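PDB 6I8W: Alpha/beta fold hydrolase from Pseudomonas aeruginosa, which degrades membrane phospholipids as a membrane-bound phospholipase A and serves its bacterium as a virulence factor. Local coordinates for residues L65-G70 and H132-S137; L157-N162 and T250-G255. All coordinates share one frame; numbering follows the deposited sequence.

Interaction 1: L65-G70 and H132-S137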
loop_
_atom_site.group_PDB
_atom_site.type_symbol
_atom_site.label_atom_id
_atom_site.label_comp_id
_atom_site.label_asym_id
_atom_site.label_seq_id
_atom_site.Cartn_x
_atom_site.Cartn_y
_atom_site.Cartn_z
ATOM N N LEU A 65 -1.287 -4.125 14.536
ATOM C CA LEU A 65 -1.737 -4.280 13.161
ATOM C C LEU A 65 -0.650 -3.745 12.248
ATOM O O LEU A 65 -0.302 -2.571 12.334
ATOM C CB LEU A 65 -3.037 -3.509 12.873
ATOM C CG LEU A 65 -4.231 -3.624 13.823
ATOM C CD1 LEU A 65 -5.363 -2.708 13.338
ATOM C CD2 LEU A 65 -4.705 -5.060 13.876
ATOM N N LEU A 66 -0.140 -4.584 11.361
ATOM C CA LEU A 66 0.885 -4.141 10.418
ATOM C C LEU A 66 0.280 -4.049 9.022
ATOM O O LEU A 66 -0.206 -5.046 8.470
ATOM C CB LEU A 66 2.083 -5.107 10.432
ATOM C CG LEU A 66 3.180 -4.844 9.402
ATOM C CD1 LEU A 66 3.754 -3.445 9.570
ATOM C CD2 LEU A 66 4.290 -5.893 9.556
ATOM N N LEU A 67 0.332 -2.854 8.446
ATOM C CA LEU A 67 -0.353 -2.556 7.192
ATOM C C LEU A 67 0.649 -2.413 6.060
ATOM O O LEU A 67 1.628 -1.667 6.183
ATOM C CB LEU A 67 -1.186 -1.263 7.327
ATOM C CG LEU A 67 -2.075 -1.129 8.571
ATOM C CD1 LEU A 67 -2.816 0.221 8.573
ATOM C CD2 LEU A 67 -3.080 -2.276 8.643
ATOM N N ILE A 68 0.397 -3.097 4.947
ATOM C CA ILE A 68 1.378 -3.142 3.856
ATOM C C ILE A 68 0.759 -2.642 2.548
ATOM O O ILE A 68 -0.152 -3.266 1.997
ATOM C CB ILE A 68 1.917 -4.577 3.643
ATOM C CG1 ILE A 68 2.339 -5.205 4.982
ATOM C CG2 ILE A 68 3.072 -4.584 2.625
ATOM C CD1 ILE A 68 2.766 -6.673 4.851
ATOM N N HIS A 69 1.274 -1.525 2.048
ATOM C CA HIS A 69 0.751 -0.897 0.837
ATOM C C HIS A 69 1.070 -1.705 -0.438
ATOM O O HIS A 69 1.868 -2.657 -0.419
ATOM C CB HIS A 69 1.343 0.507 0.715
ATOM C CG HIS A 69 2.820 0.486 0.479
ATOM N ND1 HIS A 69 3.363 0.199 -0.759
ATOM C CD2 HIS A 69 3.871 0.643 1.322
ATOM C CE1 HIS A 69 4.684 0.213 -0.676
ATOM N NE2 HIS A 69 5.023 0.481 0.577
ATOM N N GLY A 70 0.492 -1.283 -1.561
ATOM C CA GLY A 70 0.691 -1.981 -2.814
ATOM C C GLY A 70 1.710 -1.325 -3.730
ATOM O O GLY A 70 2.454 -0.442 -3.317
ATOM N N HIS A 132 -1.268 -8.816 13.668
ATOM C CA HIS A 132 -2.236 -8.940 12.595
ATOM C C HIS A 132 -1.629 -8.294 11.366
ATOM O O HIS A 132 -1.002 -7.245 11.469
ATOM C CB HIS A 132 -3.549 -8.252 12.945
ATOM C CG HIS A 132 -4.162 -8.743 14.216
ATOM N ND1 HIS A 132 -5.127 -9.725 14.241
ATOM C CD2 HIS A 132 -3.926 -8.409 15.507
ATOM C CE1 HIS A 132 -5.484 -9.956 15.496
ATOM N NE2 HIS A 132 -4.768 -9.170 16.282
ATOM N N LEU A 133 -1.819 -8.921 10.214
ATOM C CA LEU A 133 -1.315 -8.392 8.951
ATOM C C LEU A 133 -2.465 -7.940 8.088
ATOM O O LEU A 133 -3.478 -8.633 8.010
ATOM C CB LEU A 133 -0.530 -9.469 8.184
ATOM C CG LEU A 133 0.851 -9.908 8.636
ATOM C CD1 LEU A 133 1.304 -11.094 7.774
ATOM C CD2 LEU A 133 1.803 -8.723 8.488
ATOM N N ALA A 134 -2.303 -6.809 7.411
ATOM C CA ALA A 134 -3.224 -6.419 6.350
ATOM C C ALA A 134 -2.422 -5.880 5.173
ATOM O O ALA A 134 -1.498 -5.105 5.358
ATOM C CB ALA A 134 -4.233 -5.370 6.833
ATOM N N GLY A 135 -2.770 -6.298 3.965
ATOM C CA GLY A 135 -2.044 -5.842 2.801
ATOM C C GLY A 135 -2.954 -5.590 1.625
ATOM O O GLY A 135 -3.897 -6.348 1.379
ATOM N N ASN A 136 -2.656 -4.527 0.886
ATOM C CA ASN A 136 -3.391 -4.213 -0.328
ATOM C C ASN A 136 -2.582 -4.540 -1.590
ATOM O O ASN A 136 -1.422 -4.138 -1.719
ATOM C CB ASN A 136 -3.786 -2.734 -0.322
ATOM C CG ASN A 136 -4.340 -2.256 -1.659
ATOM O OD1 ASN A 136 -3.740 -1.411 -2.319
ATOM N ND2 ASN A 136 -5.497 -2.783 -2.053
ATOM N N SER A 137 -3.219 -5.248 -2.519
ATOM C CA SER A 137 -2.620 -5.530 -3.820
ATOM C C SER A 137 -1.269 -6.245 -3.697
ATOM O O SER A 137 -1.189 -7.330 -3.140
ATOM C CB SER A 137 -2.492 -4.223 -4.599
ATOM O OG SER A 137 -2.319 -4.450 -5.983
HETATM O O HOH W 1 -1.900 0.343 -1.313
#
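Leu66 and Leu133 sit side by side on neighbouring parallel strands in the central sheet of the alpha/beta hydrolase fold. Leu66 starts with CB near His132 O at 3.9 Å and Leu133 CD2 at 4.1 Å. With CG anti to the backbone N (chi1 175°), the chain runs on alongside Leu133, and the branch ending in CD2 meets Leu133 CD2 at 3.9 Å. Val119 and Phe122 of helix 112-125 cover Leu66 from that side of the sheet. On the opposite face, which carries Leu65, His132, Leu67 and Ala134, Leu65 pushes CD2 obliquely at the imidazole, coming within 3.5 Å of His132 CB; Tyr300 and Leu304 of helix 293-308 touch both side chains. His132 ND1 is taken by Ser156 OG. Between the two faces the backbones alternate donor and acceptor: Leu66 N to His132 O, Ala134 N to Leu66 O, Ile68 N to Ala134 O and Asn136 N to Ile68 O.

Both strands run out toward the probable active site, where a bound myristic acid touches Gly70 and Asn136. Gly135 and Ser137 fit the GxSxG nucleophile elbow, and in the conformer described Ser137 OG is hydrogen-bonded to His286 NE2, consistent with Ser137 being the nucleophile. Next to it, the loop after Ile68 is braced by His69 ND1, which donates in its ring plane to Gly70 O at 2.8 Å. Asn136 ND2 goes to Ile160 O and His286 O, while a water accepts from Gly70 N (2.9 Å) and lies 2.7 Å from Asn136 OD1.

Interaction 2: L157-N162 and T250-G255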
loop_
_atom_site.group_PDB
_atom_site.type_symbol
_atom_site.label_atom_id
_atom_site.label_comp_id
_atom_site.label_asym_id
_atom_site.label_seq_id
_atom_site.Cartn_x
_atom_site.Cartn_y
_atom_site.Cartn_z
ATOM N N LEU A 157 -4.987 -12.296 9.099
ATOM C CA LEU A 157 -4.529 -11.813 7.806
ATOM C C LEU A 157 -5.699 -11.183 7.073
ATOM O O LEU A 157 -6.775 -11.766 6.996
ATOM C CB LEU A 157 -3.945 -12.961 6.992
ATOM C CG LEU A 157 -3.619 -12.676 5.525
ATOM C CD1 LEU A 157 -2.471 -11.662 5.425
ATOM C CD2 LEU A 157 -3.265 -13.987 4.819
ATOM N N ALA A 158 -5.497 -9.983 6.551
ATOM C CA ALA A 158 -6.515 -9.335 5.743
ATOM C C ALA A 158 -5.906 -9.057 4.382
ATOM O O ALA A 158 -4.897 -8.347 4.260
ATOM C CB ALA A 158 -7.024 -8.031 6.406
ATOM N N LEU A 159 -6.524 -9.637 3.369
ATOM C CA LEU A 159 -6.074 -9.478 1.999
ATOM C C LEU A 159 -7.047 -8.533 1.338
ATOM O O LEU A 159 -8.196 -8.880 1.099
ATOM C CB LEU A 159 -6.015 -10.834 1.280
ATOM C CG LEU A 159 -5.023 -11.816 1.902
ATOM C CD1 LEU A 159 -5.074 -13.193 1.208
ATOM C CD2 LEU A 159 -3.605 -11.226 1.825
ATOM N N ILE A 160 -6.592 -7.316 1.084
ATOM C CA ILE A 160 -7.462 -6.298 0.534
ATOM C C ILE A 160 -7.137 -6.133 -0.945
ATOM O O ILE A 160 -6.162 -5.461 -1.292
ATOM C CB ILE A 160 -7.295 -4.966 1.307
ATOM C CG1 ILE A 160 -7.630 -5.201 2.796
ATOM C CG2 ILE A 160 -8.177 -3.854 0.697
ATOM C CD1 ILE A 160 -7.363 -4.007 3.710
ATOM N N ASP A 161 -7.938 -6.762 -1.804
ATOM C CA ASP A 161 -7.666 -6.740 -3.241
ATOM C C ASP A 161 -6.214 -7.144 -3.517
ATOM O O ASP A 161 -5.479 -6.417 -4.178
ATOM C CB ASP A 161 -7.944 -5.341 -3.824
ATOM C CG ASP A 161 -9.367 -4.865 -3.545
ATOM O OD1 ASP A 161 -9.686 -4.635 -2.354
ATOM O OD2 ASP A 161 -10.166 -4.713 -4.503
ATOM N N ASN A 162 -5.804 -8.293 -2.996
ATOM C CA ASN A 162 -4.416 -8.740 -3.116
ATOM C C ASN A 162 -4.081 -9.286 -4.496
ATOM O O ASN A 162 -4.943 -9.850 -5.157
ATOM C CB ASN A 162 -4.125 -9.827 -2.086
ATOM C CG ASN A 162 -4.978 -11.061 -2.301
ATOM O OD1 ASN A 162 -6.185 -11.048 -2.055
ATOM N ND2 ASN A 162 -4.355 -12.140 -2.746
ATOM N N THR A 250 -8.367 -15.495 7.842
ATOM C CA THR A 250 -7.997 -14.667 6.708
ATOM C C THR A 250 -9.222 -13.953 6.144
ATOM O O THR A 250 -10.194 -14.587 5.730
ATOM C CB THR A 250 -7.330 -15.514 5.597
ATOM O OG1 THR A 250 -6.137 -16.112 6.114
ATOM C CG2 THR A 250 -6.973 -14.652 4.390
ATOM N N LEU A 251 -9.165 -12.628 6.144
ATOM C CA LEU A 251 -10.218 -11.820 5.562
ATOM C C LEU A 251 -9.896 -11.557 4.098
ATOM O O LEU A 251 -8.802 -11.091 3.776
ATOM C CB LEU A 251 -10.371 -10.498 6.316
ATOM C CG LEU A 251 -11.348 -9.490 5.693
ATOM C CD1 LEU A 251 -12.776 -10.057 5.646
ATOM C CD2 LEU A 251 -11.320 -8.153 6.490
ATOM N N LEU A 252 -10.844 -11.876 3.223
ATOM C CA LEU A 252 -10.763 -11.524 1.807
ATOM C C LEU A 252 -11.687 -10.344 1.581
ATOM O O LEU A 252 -12.903 -10.495 1.685
ATOM C CB LEU A 252 -11.177 -12.714 0.915
ATOM C CG LEU A 252 -10.459 -14.020 1.223
ATOM C CD1 LEU A 252 -10.949 -15.162 0.327
ATOM C CD2 LEU A 252 -8.935 -13.815 1.086
ATOM N N LEU A 253 -11.131 -9.168 1.298
ATOM C CA LEU A 253 -11.978 -7.986 1.107
ATOM C C LEU A 253 -11.706 -7.359 -0.257
ATOM O O LEU A 253 -10.544 -7.121 -0.610
ATOM C CB LEU A 253 -11.748 -6.960 2.231
ATOM C CG LEU A 253 -12.654 -5.716 2.260
ATOM C CD1 LEU A 253 -12.913 -5.204 3.687
ATOM C CD2 LEU A 253 -12.059 -4.583 1.386
ATOM N N TRP A 254 -12.776 -7.077 -1.006
ATOM C CA TRP A 254 -12.649 -6.569 -2.373
ATOM C C TRP A 254 -13.567 -5.390 -2.624
ATOM O O TRP A 254 -14.636 -5.296 -2.020
ATOM C CB TRP A 254 -12.976 -7.667 -3.399
ATOM C CG TRP A 254 -11.880 -7.882 -4.422
ATOM C CD1 TRP A 254 -11.813 -7.351 -5.685
ATOM C CD2 TRP A 254 -10.703 -8.683 -4.262
ATOM N NE1 TRP A 254 -10.660 -7.773 -6.314
ATOM C CE2 TRP A 254 -9.962 -8.586 -5.459
ATOM C CE3 TRP A 254 -10.198 -9.464 -3.217
ATOM C CZ2 TRP A 254 -8.748 -9.248 -5.642
ATOM C CZ3 TRP A 254 -8.988 -10.118 -3.398
ATOM C CH2 TRP A 254 -8.278 -10.006 -4.603
ATOM N N GLY A 255 -13.141 -4.489 -3.507
ATOM C CA GLY A 255 -14.059 -3.562 -4.151
ATOM C C GLY A 255 -14.629 -4.283 -5.357
ATOM O O GLY A 255 -13.863 -4.796 -6.165
#
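Asp161 and Trp254 carry this contact, at the C-terminal ends of two parallel strands of the alpha/beta hydrolase sheet. Strand 157-160 gives way to a turn at Asp161, which has a left-handed backbone conformation (phi 51°, psi 53°) and places its CA over the face of the indole. CA stands 3.4 Å from the centroid of the six-membered ring, almost on the ring normal, a CH-pi contact. From there the carboxylate reaches across the five-membered part, with OD2 above the same face and 3.3 Å from Trp254 CD1. That oxygen also accepts Gly255 N at 3.1 Å through its syn lone pair, so the side chain of Asp161 grips the strand beyond the last backbone bond, Asp161 N to Leu253 O. Asn162 approaches the indole differently: its amide stands at 78° to the ring, and OD1 meets the edge at CZ3, 3.2 Å off. The indole's NE1 is bound to Leu261 O, which helps fix how the ring is turned.

Further back, Leu159 meets two residues of the other strand. Its CD1 touches both Leu252 CD2 (3.9 Å) and Thr250 CG2 (4.0 Å), while on the other face Ile160 CG2 packs on Leu253 CD2 at 4.0 Å.

Asp161 also touches His286, and its OD2 is close to Asp258 OD2, two residues that probably belong to the catalytic triad. Asn162 OD1 is buried with no hydrogen-bond partner in the model; the slightly positive C-H edge of Trp254 may compensate it in part.

How the interactions relate
From the N-terminal helix the chain enters the sheet, and strand 64-68 later pairs with strand 131-136, so interaction 1 closes a loop that holds strand 90-94 and helix 112-125. Helix 138-149 then carries the chain to strand 154-160, on the other side of 131-136. Interaction 2 closes a second, longer loop whose intervening residues are helical or irregular, at a position where many alpha/beta hydrolases insert a cap. The loops follow in series, neither nesting nor crossing. Strands 131-136 and 154-160 join them directly, through Leu133 O with Ala158 N and the packing of Ala134 CB on Ala158 CB, giving four adjacent parallel strands.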